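Side-chain contacts in rhamnogalacturonan endolyase YesW (Bacillus subtilis, PDB 2ZUX), which cleaves the rhamnogalacturonan of plant cell-wall pectin by endo-type elimination, breaking rhamnosyl-galacturonic acid bonds and needing calcium or manganese for activity: residues Ile456-Asp461 and Lys483-Ala488; Leu462-Leu467 and Thr502-Leu507. All coordinates share one frame; numbering follows the deposited sequence.

Contact 1. Residues Ile456-Asp461 and Lys483-Ala488; sequences IWWDGD and KNMLTA. With CA (calcium ion), chain F.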
# COMPACT_ATOMS: atom_id res chain seq x y z
N ILE A 456 -3.36 11.67 3.13
CA ILE A 456 -2.10 11.50 3.86
C ILE A 456 -2.11 12.28 5.17
O ILE A 456 -2.56 13.44 5.21
CB ILE A 456 -0.89 11.94 2.99
CG1 ILE A 456 0.41 11.63 3.70
CG2 ILE A 456 -1.01 13.43 2.60
CD1 ILE A 456 1.65 11.89 2.88
N TRP A 457 -1.61 11.67 6.24
CA TRP A 457 -1.38 12.40 7.49
C TRP A 457 -0.01 13.06 7.41
O TRP A 457 1.01 12.37 7.49
CB TRP A 457 -1.49 11.49 8.72
CG TRP A 457 -2.90 11.03 8.94
CD1 TRP A 457 -3.97 11.82 9.31
CD2 TRP A 457 -3.42 9.70 8.79
NE1 TRP A 457 -5.12 11.06 9.38
CE2 TRP A 457 -4.81 9.76 9.07
CE3 TRP A 457 -2.85 8.46 8.44
CZ2 TRP A 457 -5.63 8.63 9.01
CZ3 TRP A 457 -3.68 7.34 8.39
CH2 TRP A 457 -5.05 7.44 8.67
N TRP A 458 -0.00 14.38 7.23
CA TRP A 458 1.24 15.11 6.97
C TRP A 458 1.55 16.21 7.98
O TRP A 458 2.70 16.34 8.41
CB TRP A 458 1.22 15.71 5.56
CG TRP A 458 2.48 16.40 5.20
CD1 TRP A 458 2.68 17.75 5.09
CD2 TRP A 458 3.75 15.79 4.93
NE1 TRP A 458 3.98 18.01 4.73
CE2 TRP A 458 4.66 16.82 4.64
CE3 TRP A 458 4.19 14.46 4.88
CZ2 TRP A 458 6.00 16.57 4.31
CZ3 TRP A 458 5.53 14.22 4.56
CH2 TRP A 458 6.41 15.27 4.28
N ASP A 459 0.56 17.03 8.32
CA ASP A 459 0.79 18.09 9.29
C ASP A 459 0.56 17.60 10.71
O ASP A 459 0.53 16.39 10.96
CB ASP A 459 -0.01 19.36 8.94
CG ASP A 459 -1.51 19.20 9.13
OD1 ASP A 459 -1.96 18.25 9.81
OD2 ASP A 459 -2.24 20.07 8.60
N GLY A 460 0.43 18.53 11.65
CA GLY A 460 0.35 18.15 13.05
C GLY A 460 -1.03 17.83 13.58
O GLY A 460 -1.14 17.33 14.70
N ASP A 461 -2.07 18.12 12.81
CA ASP A 461 -3.43 17.88 13.31
C ASP A 461 -3.95 16.51 12.91
O ASP A 461 -3.38 15.83 12.05
CB ASP A 461 -4.39 19.03 12.95
CG ASP A 461 -4.85 19.01 11.50
OD1 ASP A 461 -4.78 17.96 10.81
OD2 ASP A 461 -5.34 20.06 11.04
N LYS A 483 -5.71 24.09 -0.42
CA LYS A 483 -4.52 24.94 -0.44
C LYS A 483 -3.29 24.05 -0.39
O LYS A 483 -3.27 23.05 0.34
CB LYS A 483 -4.54 25.90 0.75
CG LYS A 483 -5.67 26.93 0.66
CD LYS A 483 -5.80 27.76 1.92
CE LYS A 483 -7.11 28.56 1.90
NZ LYS A 483 -7.23 29.46 0.71
N ASN A 484 -2.26 24.41 -1.15
CA ASN A 484 -1.05 23.59 -1.20
C ASN A 484 -0.19 23.72 0.05
O ASN A 484 0.01 24.83 0.56
CB ASN A 484 -0.23 23.93 -2.44
CG ASN A 484 0.91 22.96 -2.66
OD1 ASN A 484 0.69 21.76 -2.83
ND2 ASN A 484 2.12 23.47 -2.67
N MET A 485 0.31 22.59 0.54
CA MET A 485 1.21 22.54 1.70
C MET A 485 2.64 22.21 1.28
O MET A 485 3.60 22.71 1.86
CB MET A 485 0.76 21.47 2.69
CG MET A 485 -0.47 21.80 3.48
SD MET A 485 -0.47 20.85 5.01
CE MET A 485 0.54 21.89 6.06
N LEU A 486 2.77 21.32 0.30
CA LEU A 486 4.06 20.91 -0.21
C LEU A 486 3.97 20.68 -1.71
O LEU A 486 3.05 20.04 -2.18
CB LEU A 486 4.53 19.62 0.47
CG LEU A 486 5.81 18.97 -0.11
CD1 LEU A 486 7.05 19.80 0.19
CD2 LEU A 486 5.97 17.53 0.37
N THR A 487 4.94 21.23 -2.44
CA THR A 487 5.16 20.85 -3.82
C THR A 487 6.59 20.34 -3.89
O THR A 487 7.54 21.07 -3.62
CB THR A 487 4.89 22.02 -4.79
OG1 THR A 487 3.50 22.35 -4.76
CG2 THR A 487 5.28 21.65 -6.22
N ALA A 488 6.74 19.06 -4.22
CA ALA A 488 8.06 18.43 -4.21
C ALA A 488 8.75 18.65 -5.55
O ALA A 488 8.73 17.80 -6.44
CB ALA A 488 7.95 16.96 -3.87
CA CA F . -3.36 16.47 9.67
O HOH W 1 4.70 20.93 4.08
O HOH W 2 -1.61 14.79 10.10

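Contact 2. Residues Leu462-Leu467 and Thr502-Leu507; sequences LLREQL and TLQADL. With CA (calcium ion), chain F; CA (calcium ion), chain E.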
# COMPACT_ATOMS: atom_id res chain seq x y z
N LEU A 462 -5.03 16.09 13.56
CA LEU A 462 -5.60 14.76 13.37
C LEU A 462 -6.46 14.64 12.11
O LEU A 462 -6.85 13.53 11.74
CB LEU A 462 -6.37 14.33 14.62
CG LEU A 462 -5.54 14.15 15.90
CD1 LEU A 462 -6.47 13.94 17.08
CD2 LEU A 462 -4.57 12.98 15.77
N LEU A 463 -6.73 15.76 11.44
CA LEU A 463 -7.38 15.72 10.13
C LEU A 463 -6.40 15.13 9.13
O LEU A 463 -5.18 15.15 9.36
CB LEU A 463 -7.84 17.11 9.69
CG LEU A 463 -8.84 17.82 10.61
CD1 LEU A 463 -9.12 19.21 10.08
CD2 LEU A 463 -10.14 17.02 10.73
N ARG A 464 -6.91 14.60 8.02
CA ARG A 464 -6.05 14.04 7.00
C ARG A 464 -5.92 15.00 5.84
O ARG A 464 -6.90 15.61 5.40
CB ARG A 464 -6.55 12.66 6.55
CG ARG A 464 -5.45 11.78 5.98
CD ARG A 464 -5.88 10.35 5.81
NE ARG A 464 -4.72 9.48 5.56
CZ ARG A 464 -4.81 8.22 5.13
NH1 ARG A 464 -6.00 7.67 4.91
NH2 ARG A 464 -3.70 7.51 4.95
N GLU A 465 -4.68 15.14 5.35
CA GLU A 465 -4.38 15.99 4.21
C GLU A 465 -4.56 15.18 2.92
O GLU A 465 -4.94 14.01 2.96
CB GLU A 465 -2.97 16.57 4.36
CG GLU A 465 -2.84 17.62 5.49
CD GLU A 465 -3.07 17.06 6.90
OE1 GLU A 465 -2.22 16.29 7.40
OE2 GLU A 465 -4.10 17.41 7.54
N GLN A 466 -4.33 15.82 1.77
CA GLN A 466 -4.54 15.17 0.48
C GLN A 466 -3.23 15.09 -0.28
O GLN A 466 -2.39 15.98 -0.17
CB GLN A 466 -5.57 15.92 -0.36
CG GLN A 466 -7.00 15.87 0.18
CD GLN A 466 -7.22 16.83 1.35
OE1 GLN A 466 -6.92 18.01 1.25
NE2 GLN A 466 -7.69 16.30 2.47
N LEU A 467 -3.04 14.01 -1.04
CA LEU A 467 -1.85 13.88 -1.88
C LEU A 467 -2.27 13.54 -3.30
O LEU A 467 -3.16 12.72 -3.53
CB LEU A 467 -0.91 12.81 -1.31
CG LEU A 467 0.39 12.53 -2.08
CD1 LEU A 467 1.47 12.09 -1.13
CD2 LEU A 467 0.20 11.50 -3.20
N THR A 502 5.54 6.78 -5.65
CA THR A 502 6.14 5.46 -5.59
C THR A 502 5.67 4.71 -4.33
O THR A 502 5.35 3.53 -4.41
CB THR A 502 7.69 5.55 -5.74
OG1 THR A 502 7.98 5.64 -7.15
CG2 THR A 502 8.41 4.35 -5.19
N LEU A 503 5.56 5.42 -3.20
CA LEU A 503 4.97 4.82 -2.00
C LEU A 503 4.60 5.91 -1.03
O LEU A 503 5.32 6.90 -0.91
CB LEU A 503 5.94 3.84 -1.32
CG LEU A 503 5.40 3.03 -0.12
CD1 LEU A 503 4.25 2.11 -0.52
CD2 LEU A 503 6.53 2.26 0.54
N GLN A 504 3.46 5.75 -0.35
CA GLN A 504 3.14 6.55 0.83
C GLN A 504 2.99 5.60 2.01
O GLN A 504 2.21 4.66 1.94
CB GLN A 504 1.84 7.32 0.62
CG GLN A 504 1.38 8.11 1.85
CD GLN A 504 0.01 8.70 1.64
OE1 GLN A 504 -0.19 9.53 0.73
NE2 GLN A 504 -0.95 8.26 2.45
N ALA A 505 3.74 5.83 3.09
CA ALA A 505 3.68 4.96 4.26
C ALA A 505 4.39 5.62 5.42
O ALA A 505 5.38 6.33 5.22
CB ALA A 505 4.36 3.62 3.97
N ASP A 506 3.90 5.36 6.62
CA ASP A 506 4.67 5.71 7.82
C ASP A 506 5.83 4.73 7.96
O ASP A 506 5.71 3.68 8.61
CB ASP A 506 3.81 5.68 9.07
CG ASP A 506 4.61 5.92 10.34
OD1 ASP A 506 5.72 6.50 10.25
OD2 ASP A 506 4.13 5.52 11.41
N LEU A 507 6.96 5.07 7.34
CA LEU A 507 8.09 4.15 7.33
C LEU A 507 9.25 4.54 8.24
O LEU A 507 10.15 3.75 8.45
CB LEU A 507 8.57 3.84 5.90
CG LEU A 507 8.73 4.93 4.85
CD1 LEU A 507 9.92 5.81 5.14
CD2 LEU A 507 8.87 4.31 3.46
CA CA F . -3.36 16.47 9.67
CA CA E . 6.48 8.76 9.93
O HOH W 3 6.82 11.01 10.80
O HOH W 2 -1.61 14.79 10.10

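Contact 1. Residues Ile456-Asp461 and Lys483-Ala488
Trp458 and Asp459 meet Met485 and Leu486 mainly through apolar contacts. With CG anti to the backbone N (chi1 -177°), Trp458 sets its indole beside Met485 and Leu486. Met485 SD lies at its edge, near the ring plane, 4.4 Å from CD1. Farther along, Trp458 CZ2 touches Leu486 CD2 at 4.1 Å, the two side chains crossing at about a right angle. The bend of Met485 at chi3 (85°) brings its CE to 3.9 Å from Asp459 CB; a flexible thioether suits this place between a ring and a carboxylate stem.

One water supplies the polar link, accepting from Trp458 NE1 at 3.1 Å and donating to Met485 O.

The carboxylate of Asp459 serves the metal. OD1 binds calcium at 2.3 Å and accepts from Asp461 N, 53° above the carboxylate plane, closing an Asx turn; OD2 forms a salt bridge with Lys474, as does Asp461 OD2. Asp461 adds OD1 and its carbonyl O to the ion.

Opposite Ile472, Met485 and Leu486 stand where one residue would be expected: a classic beta bulge in the fourth strand of a four-stranded propeller blade. The contact joins that strand to the calcium-binding loop following the blade's first strand.

Contact 2. Residues Leu462-Leu467 and Thr502-Leu507
Gln504 receives both Arg464 and Leu467 from the segment 462-467, with a metal-binding residue between them. The metal site begins earlier, at Leu463, whose carbonyl O binds calcium at 2.3 Å; only the backbone is used, so an apolar side chain can occupy this position and pack on Asp420.

Arg464 comes next, its chain extended from CG to NE. It approaches Gln504 from the opposite direction, and its NH2 stops 3.8 Å from Gln504 NE2, the guanidinium and amide planes lying 68° apart. Both are donors, and neither can accept from the other; each finds its partner away from the pair. NH2 forms a salt bridge with Glu513 and a hydrogen bond with Pro562 O, while Gln504 has its strongest polar partner in Gly455.

In Glu465 the bend at chi2 (65°) turns the carboxylate to the same calcium, which both oxygens chelate, OE1 at 2.5 Å; Lys474 donates to OE2.

Leu467 completes the contact on strand 465-468. It and Gln504 run alongside each other, pointing opposite ways, which places CD1 3.6 Å and CB 3.9 Å from Gln504 OE1. Its branched end suits the apolar surroundings of Phe454, Ile456, Val515 and Trp517. Two residues beyond Gln504, Asp506 OD1 binds a second calcium at 2.4 Å, with a water, the carbonyl oxygens of Leu508, Asp510 and Arg512, and the Glu514 carboxylate.

Gln504 is therefore split in its chemistry. Its NE2 is hydrogen-bonded, whereas OE1 is buried against carbons of Leu467 and Ile456 without a partner in the model. Burying that carbonyl oxygen probably costs some desolvation energy, and it leaves the interface between the two propeller sheets resting on van der Waals contact, with the ionic bonds made to other residues.

Contacts 1 and 2 have centres about 9 Å apart and share one calcium site: Asp459 and Asp461 of 456-461, Leu463 and Glu465 of 462-467, and a common water make up its seven ligand atoms. Where strands 454-456 and 465-468 pair, Glu465 N probably bonds to Ile456 O at 2.7 Å; the Glu465 side chain reaches into the loop, with OE1 probably accepting from Trp458 N at 2.9 Å. Ile456 reaches the second contact, its CB lying 3.4 Å from Gln504 OE1. The calcium held by Asp506 is 12.5 Å from the shared ion. A bound rhamnose comes to about 13 Å from the Leu467 side chain, too far for direct contact.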